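Local coordinates for LP15968p (Drosophila melanogaster, PDB 3MN8), which removes C-terminal arginine or lysine residues from peptides and proteins as a zinc-dependent carboxypeptidase, here represented by its active first carboxypeptidase domain, at residues 76-81 with 117-122; 203-208 with 287-292. All coordinates share one frame; numbering follows the deposited sequence.

Interaction 1 of 2, residues 76-81 with 117-122; sequences LALQIS and YLLGNH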
# COMPACT_ATOMS: atom_id res chain seq x y z
N LEU A 76 12.00 -0.10 -9.55
CA LEU A 76 12.56 0.86 -8.60
C LEU A 76 11.53 1.40 -7.61
O LEU A 76 10.36 1.58 -7.96
CB LEU A 76 13.16 2.04 -9.36
CG LEU A 76 14.32 1.81 -10.32
CD1 LEU A 76 14.55 3.05 -11.18
CD2 LEU A 76 15.59 1.45 -9.55
N ALA A 77 11.97 1.68 -6.38
CA ALA A 77 11.11 2.29 -5.37
C ALA A 77 11.80 3.48 -4.73
O ALA A 77 12.91 3.35 -4.22
CB ALA A 77 10.74 1.29 -4.30
N LEU A 78 11.14 4.63 -4.75
CA LEU A 78 11.67 5.81 -4.09
C LEU A 78 11.16 5.86 -2.68
O LEU A 78 9.95 5.95 -2.47
CB LEU A 78 11.27 7.09 -4.81
CG LEU A 78 11.96 8.38 -4.32
CD1 LEU A 78 13.42 8.42 -4.75
CD2 LEU A 78 11.24 9.65 -4.79
N GLN A 79 12.08 5.80 -1.72
CA GLN A 79 11.77 6.05 -0.32
C GLN A 79 11.88 7.52 0.06
O GLN A 79 12.83 8.20 -0.32
CB GLN A 79 12.72 5.26 0.58
CG GLN A 79 12.74 5.74 1.99
CD GLN A 79 13.84 5.07 2.77
OE1 GLN A 79 14.83 4.61 2.20
NE2 GLN A 79 13.68 5.01 4.08
N ILE A 80 10.90 7.99 0.83
CA ILE A 80 10.90 9.34 1.39
C ILE A 80 10.74 9.22 2.90
O ILE A 80 9.81 8.57 3.38
CB ILE A 80 9.72 10.15 0.85
CG1 ILE A 80 9.83 10.27 -0.67
CG2 ILE A 80 9.66 11.50 1.54
CD1 ILE A 80 8.58 10.75 -1.36
N SER A 81 11.63 9.86 3.65
CA SER A 81 11.60 9.75 5.10
C SER A 81 12.20 10.98 5.75
O SER A 81 12.85 11.78 5.09
CB SER A 81 12.39 8.53 5.53
OG SER A 81 13.70 8.61 5.02
N TYR A 117 5.59 16.07 -5.32
CA TYR A 117 4.72 16.84 -4.44
C TYR A 117 5.20 16.83 -2.99
O TYR A 117 5.43 17.88 -2.38
CB TYR A 117 3.29 16.32 -4.51
CG TYR A 117 2.32 17.12 -3.68
CD1 TYR A 117 1.76 18.29 -4.16
CD2 TYR A 117 1.97 16.70 -2.40
CE1 TYR A 117 0.87 19.03 -3.41
CE2 TYR A 117 1.08 17.44 -1.62
CZ TYR A 117 0.53 18.60 -2.13
OH TYR A 117 -0.34 19.34 -1.38
N LEU A 118 5.34 15.65 -2.43
CA LEU A 118 5.82 15.51 -1.07
C LEU A 118 7.15 16.20 -0.86
O LEU A 118 7.30 17.03 0.03
CB LEU A 118 5.93 14.03 -0.68
CG LEU A 118 4.58 13.39 -0.39
CD1 LEU A 118 4.73 11.91 -0.09
CD2 LEU A 118 3.89 14.14 0.75
N LEU A 119 8.13 15.84 -1.67
CA LEU A 119 9.47 16.39 -1.49
C LEU A 119 9.49 17.90 -1.60
O LEU A 119 9.95 18.58 -0.68
CB LEU A 119 10.45 15.76 -2.47
CG LEU A 119 10.93 14.39 -2.02
CD1 LEU A 119 11.79 13.73 -3.10
CD2 LEU A 119 11.68 14.52 -0.68
N GLY A 120 8.98 18.42 -2.71
CA GLY A 120 9.04 19.85 -2.98
C GLY A 120 8.14 20.71 -2.11
O GLY A 120 8.21 21.94 -2.17
N ASN A 121 7.29 20.07 -1.31
CA ASN A 121 6.39 20.82 -0.45
C ASN A 121 6.52 20.56 1.05
O ASN A 121 6.09 21.39 1.86
CB ASN A 121 4.95 20.60 -0.89
CG ASN A 121 4.63 21.36 -2.15
OD1 ASN A 121 4.28 22.54 -2.11
ND2 ASN A 121 4.75 20.68 -3.29
N HIS A 122 7.13 19.44 1.41
CA HIS A 122 7.21 19.00 2.81
C HIS A 122 7.82 20.03 3.79
O HIS A 122 7.46 20.05 4.97
CB HIS A 122 7.96 17.66 2.94
CG HIS A 122 9.45 17.80 3.09
ND1 HIS A 122 10.31 17.82 2.02
CD2 HIS A 122 10.22 17.94 4.20
CE1 HIS A 122 11.55 17.96 2.46
NE2 HIS A 122 11.52 18.03 3.78

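Interaction 2 of 2, residues 203-208 with 287-292; sequences NWIVSK and GGMQDF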
# COMPACT_ATOMS: atom_id res chain seq x y z
N ASN A 203 9.74 -10.60 -2.30
CA ASN A 203 10.94 -10.44 -1.49
C ASN A 203 10.90 -9.16 -0.71
O ASN A 203 11.28 -9.10 0.46
CB ASN A 203 12.18 -10.40 -2.38
CG ASN A 203 12.75 -11.76 -2.64
OD1 ASN A 203 12.10 -12.79 -2.43
ND2 ASN A 203 14.00 -11.78 -3.11
N TRP A 204 10.44 -8.12 -1.39
CA TRP A 204 10.41 -6.80 -0.81
C TRP A 204 9.38 -6.75 0.31
O TRP A 204 9.69 -6.35 1.44
CB TRP A 204 10.07 -5.78 -1.90
CG TRP A 204 10.27 -4.38 -1.48
CD1 TRP A 204 11.37 -3.86 -0.86
CD2 TRP A 204 9.35 -3.28 -1.67
NE1 TRP A 204 11.19 -2.51 -0.63
CE2 TRP A 204 9.96 -2.13 -1.12
CE3 TRP A 204 8.08 -3.17 -2.23
CZ2 TRP A 204 9.33 -0.89 -1.12
CZ3 TRP A 204 7.46 -1.94 -2.23
CH2 TRP A 204 8.08 -0.81 -1.68
N ILE A 205 8.18 -7.18 -0.01
CA ILE A 205 7.06 -7.10 0.93
C ILE A 205 7.37 -7.76 2.28
O ILE A 205 6.98 -7.25 3.34
CB ILE A 205 5.74 -7.68 0.30
CG1 ILE A 205 5.33 -6.86 -0.93
CG2 ILE A 205 4.61 -7.69 1.30
CD1 ILE A 205 4.33 -7.54 -1.83
N VAL A 206 8.09 -8.88 2.25
CA VAL A 206 8.43 -9.61 3.47
C VAL A 206 9.75 -9.12 4.08
O VAL A 206 10.15 -9.58 5.16
CB VAL A 206 8.52 -11.14 3.23
CG1 VAL A 206 7.17 -11.70 2.81
CG2 VAL A 206 9.59 -11.45 2.19
N SER A 207 10.40 -8.18 3.41
CA SER A 207 11.72 -7.72 3.82
C SER A 207 11.65 -6.62 4.88
O SER A 207 12.62 -6.35 5.58
CB SER A 207 12.54 -7.26 2.61
OG SER A 207 12.27 -5.91 2.26
N LYS A 208 10.49 -5.98 4.99
CA LYS A 208 10.28 -4.92 5.96
C LYS A 208 8.88 -5.01 6.55
O LYS A 208 7.96 -5.52 5.92
CB LYS A 208 10.44 -3.55 5.29
CG LYS A 208 11.80 -3.33 4.68
CD LYS A 208 12.01 -1.90 4.19
CE LYS A 208 13.50 -1.70 3.91
NZ LYS A 208 13.91 -0.34 3.43
N GLY A 287 -4.30 -15.31 -6.23
CA GLY A 287 -2.89 -15.06 -6.45
C GLY A 287 -2.57 -13.59 -6.54
O GLY A 287 -1.53 -13.19 -7.08
N GLY A 288 -3.46 -12.76 -6.01
CA GLY A 288 -3.25 -11.33 -6.04
C GLY A 288 -2.26 -10.83 -5.00
O GLY A 288 -2.01 -11.46 -3.98
N MET A 289 -1.71 -9.65 -5.24
CA MET A 289 -0.76 -9.06 -4.31
C MET A 289 -1.45 -8.58 -3.03
O MET A 289 -0.89 -8.70 -1.94
CB MET A 289 -0.04 -7.89 -4.99
CG MET A 289 1.03 -7.21 -4.16
SD MET A 289 2.02 -6.12 -5.21
CE MET A 289 0.81 -4.92 -5.78
N GLN A 290 -2.66 -8.06 -3.17
CA GLN A 290 -3.41 -7.51 -2.04
C GLN A 290 -3.49 -8.53 -0.92
O GLN A 290 -2.97 -8.32 0.17
CB GLN A 290 -4.84 -7.14 -2.46
CG GLN A 290 -5.67 -6.52 -1.35
CD GLN A 290 -7.16 -6.46 -1.68
OE1 GLN A 290 -7.65 -5.46 -2.20
NE2 GLN A 290 -7.88 -7.54 -1.38
N ASP A 291 -4.15 -9.64 -1.19
CA ASP A 291 -4.35 -10.63 -0.15
C ASP A 291 -3.02 -11.22 0.30
O ASP A 291 -2.91 -11.73 1.42
CB ASP A 291 -5.34 -11.72 -0.60
CG ASP A 291 -6.79 -11.22 -0.65
OD1 ASP A 291 -7.01 -10.01 -0.45
OD2 ASP A 291 -7.70 -12.05 -0.89
N PHE A 292 -2.01 -11.13 -0.57
CA PHE A 292 -0.71 -11.68 -0.21
C PHE A 292 -0.07 -10.87 0.91
O PHE A 292 0.47 -11.42 1.87
CB PHE A 292 0.22 -11.78 -1.41
CG PHE A 292 1.63 -12.08 -1.03
CD1 PHE A 292 2.07 -13.39 -0.94
CD2 PHE A 292 2.53 -11.05 -0.75
CE1 PHE A 292 3.38 -13.68 -0.57
CE2 PHE A 292 3.84 -11.33 -0.39
CZ PHE A 292 4.26 -12.65 -0.30

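Interaction 1 of 2, residues 76-81 with 117-122
The carbonyl oxygen of Leu118, a residue whose side chain packs against Ile80, takes a firm bond and a weak one from two backbone amides near the C-terminal end of helix 106-121. His122 N bonds to Leu118 O at 2.8 Å, and Asn121 N adds the weak bond to the same oxygen. The next carbonyl is met by a side chain: His122 ND1 donates to Leu119 O at 2.8 Å, which leaves the edge of the imidazole against this turn. The side-chain amide of Asn121 folds back, and its ND2 reaches a lone pair of Tyr117 O in the carbonyl plane at 3.0 Å. Three successive carbonyls near the C-terminal end of the helix thus have donors.

Between the segments the contact is wholly aliphatic. Ile80 divides its two branches between two leucines. Ile80 CD1, at the end of an extended CG1 arm (chi2 166°), lies 4.2 Å from Leu118 CD1. The shorter branch sets Ile80 CG2 4.3 Å from Leu119 CD2. Leu119 uses its other methyl against Leu78, with CD1 of Leu119 4.5 Å from CD2 of Leu78. All four side chains are buried.

This is helix-on-sheet packing of an alpha/beta catalytic domain, the strand and helix segments running at 34° to each other. Strand 74-80 is flanked in the mixed sheet by 61-68 and 136-140. Helix 43-56 lies alongside, where its Leu53 touches both Leu78 and Leu119, and helix 126-134 brings Leu128 onto Leu118.

Interaction 2 of 2, residues 203-208 with 287-292
Apolar packing joins the end of helix 196-205 to the start of helix 289-296, and Ile205 takes part in two of the three residue contacts. Ile205 CD1 lies 4.1 Å from Met289 CG and reaches the ring of Phe292 as well. The second branch shares the ring: Ile205 CG2 is 4.1 Å from Phe292 CE2. Both branches approach the phenyl ring obliquely, near CE2. Phe292 reaches toward Ile205 with its CG anti to the backbone N (chi1 168°), and its ring also stacks with that of Phe296. At the exposed margin Val206 CG1 stands 4.4 Å from Phe292 CZ.

Hydrogen bonding stays within each segment or turns elsewhere. As the chain leaves its helix, Trp204 O accepts both Ser207 N, at 2.8 Å, and Ser207 OG, the latter on a lone pair in the carbonyl plane. In the other segment Gln290 NE2 donates to the syn side of Asp291 OD1 at 2.8 Å, tilted 27° from the carboxylate plane. Gln290 OE1 then bonds to Thr303, and Asp291 OD2 to the backbone of Asp228.

With no hydrogen bond across, the contact between the helix ends rests on van der Waals packing of apolar groups, buried except at Val206. Met289 carries this hydrophobic layer to within about 6 Å, side chain to side chain, of the zinc ligand His217, consistent with the contact forming part of the packing around the metal site.

From the N terminus, interaction 1 comes first, bringing 117-122 back over strand 74-80. The 35 residues it encloses include strand 93-97 and the zinc ligands His101 and Glu104. Interaction 2 opens later and closes a longer loop of 78 residues, which holds the third ligand, His217. The two loops follow in series, neither nested nor crossed, and both belong to the M14 catalytic domain, not the transthyretin-like one. Their centres are about 22 Å apart, yet the segments touch: Ala77 CB is 4.1 Å from Trp204 CZ2. Strand 74-80 thus meets helix 106-121 through one face and helix 196-205 through the other.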